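Long-range contacts in periplasmic cell division protein (SufI) (PDB 6SYY), which probably oxidises its substrates as a copper-binding multicopper oxidase, coupling a mononuclear copper to a trinuclear copper cluster that holds an oxygen atom: residues A[220-226]-A[513-517]; A[401-407]-A[447-451]; A[169-173]-A[206-210]. All blocks are in the same frame, centred on the assembly; numbering follows the deposited sequence.

Interaction 1: residues A[220-226]-A[513-517]. With CU (copper (II) ion), chain B.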
loop_
_atom_site.group_PDB
_atom_site.type_symbol
_atom_site.label_atom_id
_atom_site.label_comp_id
_atom_site.label_asym_id
_atom_site.label_seq_id
_atom_site.Cartn_x
_atom_site.Cartn_y
_atom_site.Cartn_z
ATOM N N PRO A 220 5.074 -20.003 -0.437
ATOM C CA PRO A 220 6.187 -19.208 -0.965
ATOM C C PRO A 220 7.399 -20.097 -1.194
ATOM O O PRO A 220 7.836 -20.823 -0.298
ATOM C CB PRO A 220 6.435 -18.169 0.134
ATOM C CG PRO A 220 5.897 -18.801 1.381
ATOM C CD PRO A 220 4.715 -19.613 0.937
ATOM N N MET A 221 7.928 -20.054 -2.415
ATOM C CA MET A 221 9.058 -20.891 -2.809
ATOM C C MET A 221 10.358 -20.165 -2.473
ATOM O O MET A 221 10.706 -19.170 -3.116
ATOM C CB MET A 221 8.984 -21.231 -4.296
ATOM C CG MET A 221 7.854 -22.175 -4.672
ATOM S SD MET A 221 8.023 -23.805 -3.921
ATOM C CE MET A 221 6.587 -24.624 -4.607
ATOM N N GLY A 222 11.072 -20.666 -1.465
ATOM C CA GLY A 222 12.348 -20.108 -1.061
ATOM C C GLY A 222 12.315 -18.664 -0.604
ATOM O O GLY A 222 11.672 -18.324 0.395
ATOM N N HIS A 223 13.026 -17.801 -1.331
ATOM C CA HIS A 223 13.096 -16.380 -1.021
ATOM C C HIS A 223 12.627 -15.532 -2.198
ATOM O O HIS A 223 13.017 -14.371 -2.334
ATOM C CB HIS A 223 14.514 -15.999 -0.603
ATOM C CG HIS A 223 15.074 -16.879 0.471
ATOM N ND1 HIS A 223 15.021 -16.549 1.809
ATOM C CD2 HIS A 223 15.687 -18.083 0.405
ATOM C CE1 HIS A 223 15.585 -17.510 2.519
ATOM N NE2 HIS A 223 15.999 -18.452 1.691
ATOM N N MET A 224 11.771 -16.098 -3.048
ATOM C CA MET A 224 11.247 -15.405 -4.215
ATOM C C MET A 224 9.951 -14.655 -3.936
ATOM O O MET A 224 9.438 -13.985 -4.836
ATOM C CB MET A 224 11.020 -16.400 -5.358
ATOM C CG MET A 224 12.288 -17.068 -5.863
ATOM S SD MET A 224 11.989 -18.088 -7.318
ATOM C CE MET A 224 10.990 -19.395 -6.621
ATOM N N GLY A 225 9.418 -14.737 -2.721
ATOM C CA GLY A 225 8.113 -14.174 -2.445
ATOM C C GLY A 225 7.013 -15.070 -2.972
ATOM O O GLY A 225 7.281 -16.013 -3.724
ATOM N N PHE A 226 5.773 -14.797 -2.586
ATOM C CA PHE A 226 4.649 -15.594 -3.048
ATOM C C PHE A 226 4.035 -14.974 -4.294
ATOM O O PHE A 226 3.869 -13.754 -4.382
ATOM C CB PHE A 226 3.577 -15.726 -1.965
ATOM C CG PHE A 226 2.340 -16.436 -2.442
ATOM C CD1 PHE A 226 2.231 -17.813 -2.337
ATOM C CD2 PHE A 226 1.295 -15.728 -3.020
ATOM C CE1 PHE A 226 1.104 -18.468 -2.792
ATOM C CE2 PHE A 226 0.176 -16.383 -3.482
ATOM C CZ PHE A 226 0.076 -17.752 -3.361
ATOM N N GLU A 513 7.363 -11.708 2.015
ATOM C CA GLU A 513 8.263 -12.801 2.360
ATOM C C GLU A 513 9.653 -12.278 2.702
ATOM O O GLU A 513 10.245 -12.690 3.704
ATOM C CB GLU A 513 8.323 -13.819 1.221
ATOM C CG GLU A 513 7.084 -14.695 1.117
ATOM C CD GLU A 513 5.850 -13.916 0.698
ATOM O OE1 GLU A 513 5.974 -13.027 -0.171
ATOM O OE2 GLU A 513 4.760 -14.184 1.248
ATOM N N HIS A 514 10.188 -11.362 1.882
ATOM C CA HIS A 514 11.475 -10.735 2.189
ATOM C C HIS A 514 11.462 -10.130 3.583
ATOM O O HIS A 514 12.362 -10.374 4.396
ATOM C CB HIS A 514 11.801 -9.646 1.169
ATOM C CG HIS A 514 12.060 -10.156 -0.211
ATOM N ND1 HIS A 514 12.318 -9.318 -1.275
ATOM C CD2 HIS A 514 12.094 -11.415 -0.706
ATOM C CE1 HIS A 514 12.500 -10.039 -2.366
ATOM N NE2 HIS A 514 12.365 -11.315 -2.049
ATOM N N HIS A 515 10.445 -9.316 3.864
ATOM C CA HIS A 515 10.275 -8.759 5.198
ATOM C C HIS A 515 10.216 -9.861 6.252
ATOM O O HIS A 515 10.875 -9.768 7.294
ATOM C CB HIS A 515 9.017 -7.888 5.219
ATOM C CG HIS A 515 8.443 -7.678 6.582
ATOM N ND1 HIS A 515 7.584 -8.580 7.170
ATOM C CD2 HIS A 515 8.601 -6.670 7.472
ATOM C CE1 HIS A 515 7.240 -8.140 8.367
ATOM N NE2 HIS A 515 7.845 -6.984 8.576
ATOM N N ASP A 516 9.463 -10.932 5.978
ATOM C CA ASP A 516 9.310 -12.003 6.962
ATOM C C ASP A 516 10.628 -12.726 7.213
ATOM O O ASP A 516 10.912 -13.133 8.346
ATOM C CB ASP A 516 8.238 -12.994 6.508
ATOM C CG ASP A 516 6.838 -12.567 6.908
ATOM O OD1 ASP A 516 6.712 -11.643 7.736
ATOM O OD2 ASP A 516 5.862 -13.155 6.397
ATOM N N GLU A 517 11.445 -12.896 6.180
ATOM C CA GLU A 517 12.711 -13.593 6.335
ATOM C C GLU A 517 13.850 -12.660 6.727
ATOM O O GLU A 517 15.013 -13.077 6.709
ATOM C CB GLU A 517 13.049 -14.366 5.059
ATOM C CG GLU A 517 13.159 -13.534 3.823
ATOM C CD GLU A 517 12.906 -14.349 2.571
ATOM O OE1 GLU A 517 12.426 -15.497 2.700
ATOM O OE2 GLU A 517 13.183 -13.842 1.464
HETATM CU CU CU B . 12.746 -7.383 -1.069
#

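Interaction 2: residues A[401-407]-A[447-451]. With CU (copper (II) ion), chain B.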
loop_
_atom_site.group_PDB
_atom_site.type_symbol
_atom_site.label_atom_id
_atom_site.label_comp_id
_atom_site.label_asym_id
_atom_site.label_seq_id
_atom_site.Cartn_x
_atom_site.Cartn_y
_atom_site.Cartn_z
ATOM N N GLY A 401 21.883 -6.301 -0.344
ATOM C CA GLY A 401 22.655 -7.444 -0.767
ATOM C C GLY A 401 21.910 -8.737 -0.491
ATOM O O GLY A 401 20.762 -8.741 -0.040
ATOM N N MET A 402 22.586 -9.840 -0.785
ATOM C CA MET A 402 22.102 -11.144 -0.370
ATOM C C MET A 402 23.281 -11.967 0.119
ATOM O O MET A 402 24.358 -11.952 -0.485
ATOM C CB MET A 402 21.345 -11.873 -1.492
ATOM C CG MET A 402 22.018 -11.894 -2.844
ATOM S SD MET A 402 20.898 -12.609 -4.067
ATOM C CE MET A 402 21.834 -12.360 -5.578
ATOM N N ARG A 403 23.066 -12.663 1.229
ATOM C CA ARG A 403 24.082 -13.461 1.907
ATOM C C ARG A 403 23.583 -14.904 1.910
ATOM O O ARG A 403 22.834 -15.305 2.804
ATOM C CB ARG A 403 24.329 -12.921 3.330
ATOM C CG ARG A 403 25.547 -13.494 4.053
ATOM C CD ARG A 403 25.818 -12.741 5.358
ATOM N NE ARG A 403 24.984 -13.190 6.473
ATOM C CZ ARG A 403 25.410 -13.958 7.476
ATOM N NH1 ARG A 403 26.671 -14.374 7.522
ATOM N NH2 ARG A 403 24.571 -14.309 8.443
ATOM N N ARG A 404 23.986 -15.672 0.895
ATOM C CA ARG A 404 23.648 -17.091 0.774
ATOM C C ARG A 404 22.130 -17.293 0.812
ATOM O O ARG A 404 21.577 -17.924 1.718
ATOM C CB ARG A 404 24.351 -17.913 1.863
ATOM C CG ARG A 404 24.612 -19.364 1.492
ATOM C CD ARG A 404 25.445 -20.065 2.554
ATOM N NE ARG A 404 24.736 -20.180 3.826
ATOM C CZ ARG A 404 25.257 -20.713 4.929
ATOM N NH1 ARG A 404 26.499 -21.180 4.922
ATOM N NH2 ARG A 404 24.536 -20.778 6.042
ATOM N N MET A 405 21.462 -16.727 -0.197
ATOM C CA MET A 405 20.006 -16.805 -0.350
ATOM C C MET A 405 19.266 -16.155 0.817
ATOM O O MET A 405 18.187 -16.605 1.208
ATOM C CB MET A 405 19.529 -18.251 -0.528
ATOM C CG MET A 405 20.022 -18.940 -1.788
ATOM S SD MET A 405 19.110 -20.466 -2.101
ATOM C CE MET A 405 19.146 -21.239 -0.482
ATOM N N VAL A 406 19.836 -15.097 1.389
ATOM C CA VAL A 406 19.171 -14.305 2.421
ATOM C C VAL A 406 19.434 -12.840 2.106
ATOM O O VAL A 406 20.592 -12.413 2.065
ATOM C CB VAL A 406 19.670 -14.639 3.840
ATOM C CG1 VAL A 406 18.955 -13.773 4.863
ATOM C CG2 VAL A 406 19.475 -16.116 4.156
ATOM N N PHE A 407 18.370 -12.070 1.884
ATOM C CA PHE A 407 18.527 -10.675 1.497
ATOM C C PHE A 407 18.932 -9.825 2.693
ATOM O O PHE A 407 18.395 -9.983 3.793
ATOM C CB PHE A 407 17.236 -10.133 0.892
ATOM C CG PHE A 407 16.938 -10.661 -0.477
ATOM C CD1 PHE A 407 17.839 -10.474 -1.515
ATOM C CD2 PHE A 407 15.752 -11.329 -0.735
ATOM C CE1 PHE A 407 17.566 -10.956 -2.783
ATOM C CE2 PHE A 407 15.473 -11.818 -1.998
ATOM C CZ PHE A 407 16.380 -11.629 -3.024
ATOM N N THR A 447 21.310 -7.034 -5.846
ATOM C CA THR A 447 20.719 -8.360 -5.969
ATOM C C THR A 447 20.044 -8.512 -7.324
ATOM O O THR A 447 19.896 -7.553 -8.089
ATOM C CB THR A 447 19.707 -8.622 -4.849
ATOM O OG1 THR A 447 18.519 -7.865 -5.095
ATOM C CG2 THR A 447 20.288 -8.219 -3.505
ATOM N N GLY A 448 19.631 -9.740 -7.612
ATOM C CA GLY A 448 18.967 -10.048 -8.858
ATOM C C GLY A 448 17.478 -9.810 -8.868
ATOM O O GLY A 448 16.826 -10.050 -9.889
ATOM N N MET A 449 16.914 -9.335 -7.763
ATOM C CA MET A 449 15.477 -9.154 -7.639
ATOM C C MET A 449 15.164 -7.707 -7.289
ATOM O O MET A 449 15.963 -7.016 -6.654
ATOM C CB MET A 449 14.893 -10.094 -6.573
ATOM C CG MET A 449 13.381 -10.080 -6.514
ATOM S SD MET A 449 12.698 -11.630 -5.930
ATOM C CE MET A 449 10.962 -11.333 -6.231
ATOM N N TYR A 450 13.996 -7.246 -7.723
ATOM C CA TYR A 450 13.554 -5.923 -7.332
ATOM C C TYR A 450 13.091 -5.939 -5.878
ATOM O O TYR A 450 12.727 -6.980 -5.322
ATOM C CB TYR A 450 12.430 -5.438 -8.252
ATOM C CG TYR A 450 11.039 -5.695 -7.720
ATOM C CD1 TYR A 450 10.321 -4.686 -7.088
ATOM C CD2 TYR A 450 10.442 -6.944 -7.847
ATOM C CE1 TYR A 450 9.047 -4.913 -6.602
ATOM C CE2 TYR A 450 9.165 -7.180 -7.359
ATOM C CZ TYR A 450 8.474 -6.161 -6.735
ATOM O OH TYR A 450 7.202 -6.379 -6.250
ATOM N N HIS A 451 13.115 -4.765 -5.257
ATOM C CA HIS A 451 12.635 -4.618 -3.889
ATOM C C HIS A 451 11.856 -3.319 -3.747
ATOM O O HIS A 451 12.409 -2.236 -3.975
ATOM C CB HIS A 451 13.795 -4.635 -2.892
ATOM C CG HIS A 451 14.681 -5.830 -3.020
ATOM N ND1 HIS A 451 14.321 -7.076 -2.554
ATOM C CD2 HIS A 451 15.913 -5.973 -3.567
ATOM C CE1 HIS A 451 15.292 -7.935 -2.807
ATOM N NE2 HIS A 451 16.269 -7.292 -3.422
HETATM CU CU CU B . 12.746 -7.383 -1.069
#

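Interaction 3: residues A[169-173]-A[206-210]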
loop_
_atom_site.group_PDB
_atom_site.type_symbol
_atom_site.label_atom_id
_atom_site.label_comp_id
_atom_site.label_asym_id
_atom_site.label_seq_id
_atom_site.Cartn_x
_atom_site.Cartn_y
_atom_site.Cartn_z
ATOM N N GLN A 169 -0.441 -13.561 7.291
ATOM C CA GLN A 169 -1.696 -12.970 7.742
ATOM C C GLN A 169 -2.295 -12.050 6.686
ATOM O O GLN A 169 -3.519 -12.013 6.513
ATOM C CB GLN A 169 -1.484 -12.232 9.062
ATOM C CG GLN A 169 -1.140 -13.154 10.218
ATOM C CD GLN A 169 -1.395 -12.515 11.563
ATOM O OE1 GLN A 169 -0.995 -11.377 11.810
ATOM N NE2 GLN A 169 -2.081 -13.239 12.439
ATOM N N VAL A 170 -1.458 -11.301 5.968
ATOM C CA VAL A 170 -1.968 -10.478 4.875
ATOM C C VAL A 170 -2.591 -11.363 3.807
ATOM O O VAL A 170 -3.723 -11.134 3.363
ATOM C CB VAL A 170 -0.848 -9.597 4.296
ATOM C CG1 VAL A 170 -1.327 -8.890 3.031
ATOM C CG2 VAL A 170 -0.388 -8.587 5.333
ATOM N N TYR A 171 -1.870 -12.411 3.402
ATOM C CA TYR A 171 -2.367 -13.303 2.362
ATOM C C TYR A 171 -3.668 -13.980 2.767
ATOM O O TYR A 171 -4.530 -14.222 1.916
ATOM C CB TYR A 171 -1.308 -14.349 2.026
ATOM C CG TYR A 171 -1.737 -15.325 0.957
ATOM C CD1 TYR A 171 -1.783 -14.943 -0.376
ATOM C CD2 TYR A 171 -2.094 -16.630 1.279
ATOM C CE1 TYR A 171 -2.178 -15.828 -1.359
ATOM C CE2 TYR A 171 -2.482 -17.529 0.297
ATOM C CZ TYR A 171 -2.521 -17.119 -1.023
ATOM O OH TYR A 171 -2.906 -17.996 -2.014
ATOM N N TYR A 172 -3.838 -14.291 4.051
ATOM C CA TYR A 172 -5.062 -14.959 4.469
ATOM C C TYR A 172 -6.212 -13.994 4.734
ATOM O O TYR A 172 -7.326 -14.452 5.011
ATOM C CB TYR A 172 -4.798 -15.839 5.698
ATOM C CG TYR A 172 -4.445 -17.249 5.291
ATOM C CD1 TYR A 172 -3.128 -17.617 5.051
ATOM C CD2 TYR A 172 -5.435 -18.201 5.098
ATOM C CE1 TYR A 172 -2.808 -18.902 4.650
ATOM C CE2 TYR A 172 -5.124 -19.489 4.700
ATOM C CZ TYR A 172 -3.809 -19.833 4.479
ATOM O OH TYR A 172 -3.493 -21.109 4.082
ATOM N N GLY A 173 -5.987 -12.685 4.645
ATOM C CA GLY A 173 -7.119 -11.781 4.595
ATOM C C GLY A 173 -7.038 -10.500 5.399
ATOM O O GLY A 173 -7.917 -9.644 5.272
ATOM N N GLN A 206 -4.877 -8.123 -5.646
ATOM C CA GLN A 206 -4.177 -9.187 -4.947
ATOM C C GLN A 206 -4.176 -10.429 -5.822
ATOM O O GLN A 206 -5.135 -10.688 -6.552
ATOM C CB GLN A 206 -4.845 -9.508 -3.607
ATOM C CG GLN A 206 -4.970 -8.333 -2.656
ATOM C CD GLN A 206 -5.602 -8.740 -1.343
ATOM O OE1 GLN A 206 -4.938 -8.774 -0.305
ATOM N NE2 GLN A 206 -6.888 -9.064 -1.382
ATOM N N ASP A 207 -3.095 -11.196 -5.753
ATOM C CA ASP A 207 -3.048 -12.497 -6.399
ATOM C C ASP A 207 -3.049 -13.578 -5.330
ATOM O O ASP A 207 -2.374 -13.451 -4.302
ATOM C CB ASP A 207 -1.832 -12.640 -7.324
ATOM C CG ASP A 207 -0.514 -12.413 -6.612
ATOM O OD1 ASP A 207 -0.479 -11.636 -5.637
ATOM O OD2 ASP A 207 0.496 -13.009 -7.044
ATOM N N LYS A 208 -3.842 -14.624 -5.560
ATOM C CA LYS A 208 -3.989 -15.718 -4.610
ATOM C C LYS A 208 -4.134 -17.031 -5.371
ATOM O O LYS A 208 -4.424 -17.052 -6.570
ATOM C CB LYS A 208 -5.189 -15.495 -3.669
ATOM C CG LYS A 208 -4.994 -14.318 -2.721
ATOM C CD LYS A 208 -6.056 -14.205 -1.632
ATOM C CE LYS A 208 -5.718 -13.034 -0.704
ATOM N NZ LYS A 208 -6.816 -12.681 0.226
ATOM N N THR A 209 -3.923 -18.131 -4.654
ATOM C CA THR A 209 -4.000 -19.472 -5.214
ATOM C C THR A 209 -4.984 -20.298 -4.399
ATOM O O THR A 209 -4.911 -20.311 -3.164
ATOM C CB THR A 209 -2.622 -20.137 -5.222
ATOM O OG1 THR A 209 -1.720 -19.354 -6.014
ATOM C CG2 THR A 209 -2.708 -21.536 -5.796
ATOM N N PHE A 210 -5.894 -20.987 -5.089
ATOM C CA PHE A 210 -6.938 -21.789 -4.464
ATOM C C PHE A 210 -6.778 -23.252 -4.850
ATOM O O PHE A 210 -6.440 -23.565 -5.996
ATOM C CB PHE A 210 -8.330 -21.317 -4.889
ATOM C CG PHE A 210 -8.623 -19.893 -4.539
ATOM C CD1 PHE A 210 -9.304 -19.583 -3.375
ATOM C CD2 PHE A 210 -8.222 -18.863 -5.376
ATOM C CE1 PHE A 210 -9.584 -18.275 -3.048
ATOM C CE2 PHE A 210 -8.494 -17.548 -5.053
ATOM C CZ PHE A 210 -9.179 -17.254 -3.884
HETATM O O HOH W 1 -5.625 -10.430 1.469
#

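Interaction 1: residues A[220-226]-A[513-517]
His514 turns the NE2 edge of its imidazole to the carbonyl of His223, while His514 ND1 binds the mononuclear copper at 2.0 Å. His223 O lies close to the ring plane, 3.1 Å from His514 NE2, but an N-H...O angle of 131° makes this hydrogen bond weak. His451 and Cys509 complete the copper's protein ligands.

The side chain of Glu513 reaches the loop 220-226 at three places. Its CB and CG pack on Gly225 CA, and Glu513 CG also lies 3.7 Å from Pro220 CB. A bend at chi2 swings the carboxylate back to receive the backbone N-H of Phe226, and Phe226 N to Glu513 OE1 is 3.0 Å. The donor comes from above the carboxylate plane, far out of it, and the N-H...O angle is 151°. The second oxygen, OE2, is held by Tyr218 and Asn257.

One helical turn on, Glu517 brings its carboxylate obliquely to the His223 imidazole, the two planes 50° apart. His223 ND1 lies 2.9 Å from Glu517 OE1, and OE2 sits at the ring edge.

Chemically, the contact gives copper ligand His514 a backbone partner on the nitrogen remote from the metal. That weak bond should help fix the imidazole's rotation, and Glu513, bonded at both oxygens, probably helps position the loop that supplies the carbonyl.

Interaction 2: residues A[401-407]-A[447-451]
Phe407 and His451 form the aromatic part of the contact, a T-shaped pair with ring centroids 4.7 Å apart and planes at 78°. His451 supplies the edge: its CE1 stands 3.6 Å above the Phe407 plane, over the middle of the ring. His451 ND1 binds the mononuclear copper at 2.2 Å, so Phe407 meets the ligand at the carbon next to the metal-bound nitrogen. Phe407 also meets the ring of His514, a second ligand of the same copper.

Van der Waals contacts extend the interface beside this pair. Thr447 CB approaches the phenyl ring obliquely, 3.8 Å from Phe407 CE1, and Met449 CB lies near CZ before its extended chain leads away. Thr447 CG2 packs against the backbone of Gly401, 3.5 Å from Gly401 C, and the methyl end of Met402 reaches the backbone of Gly448.

No hydrogen bond crosses between the segments; the side-chain hydrogen bonds here lie within 447-451. His451 NE2 donates to Thr447 OG1 at 2.9 Å, nearly in the imidazole plane and at an N-H...O angle of 149°. With chi1 at 73°, OG1 can also receive a weak bond from Met449 N, and it is hydrogen-bonded to Asn445 OD1, its strongest partner. Thr447 is thus a second-shell residue, and its bond should help fix the rotation of the imidazole.

Residues 401-407 run from the end of strand 394-402 through a turn to strand 407-409, at the margin of one sheet. The loop 447-451 leaves strand 437-445 of that sheet and enters strand 451-455 of the other sheet in this cupredoxin-like domain.

Interaction 3: residues A[169-173]-A[206-210]
The helix end 169-173 and the strand segment 206-210 come nearest at Tyr171 and Lys208, their CA atoms 7.6 Å apart, and the helix closes in a Schellman motif at Gly173, whose phi is positive (139°). Tyr171 spans the gap with CG anti to its own backbone N (chi1 180°), and its OH receives the N-H of Thr209: Thr209 N to Tyr171 OH is 2.8 Å at a nearly straight 167°. The carbonyl oxygen of Asp207 lies at the edge of the same ring, in its plane.

Lys208 runs past Tyr171 in the opposite direction, extended beyond CG. Lys208 CG touches the ring obliquely, 3.5 Å from Tyr171 CE1, and the chain continues toward the end of the helix. There Lys208 NZ donates to a water whose O is 2.8 Å away, and the water in turn donates to Val170 O. This buried ammonium therefore reaches a helix carbonyl through water, and Lys208 NZ lies 3.2 Å from Tyr171 O. Any cation-pi attraction to the tyrosine ring is at most weak.

Around the contact, Lys208 also touches strands 80-86 and 230-233, while Val170 packs on strand 154-160. Helix 166-172 is thereby joined to the end of strand 200-208, with Tyr218 and Phe226 meeting the Tyr171 ring.

Interaction 3 closes first along the chain, before interaction 1 opens; interaction 2 is nested inside the long loop that interaction 1 closes. The centres of interactions 1 and 2 are about 11 Å apart, and both include a ligand of the mononuclear copper: His514 ND1 and His451 ND1 bind the same ion. Interaction 3 is centred about 14 Å from interaction 1, which it touches through Tyr171 and Phe226, but its nearest atoms remain about 9 Å from interaction 2. The loop 220-226, following strand 200-208, thus links the helix-strand junction of interaction 3 to the copper site, joining well-separated parts of the multicopper oxidase chain.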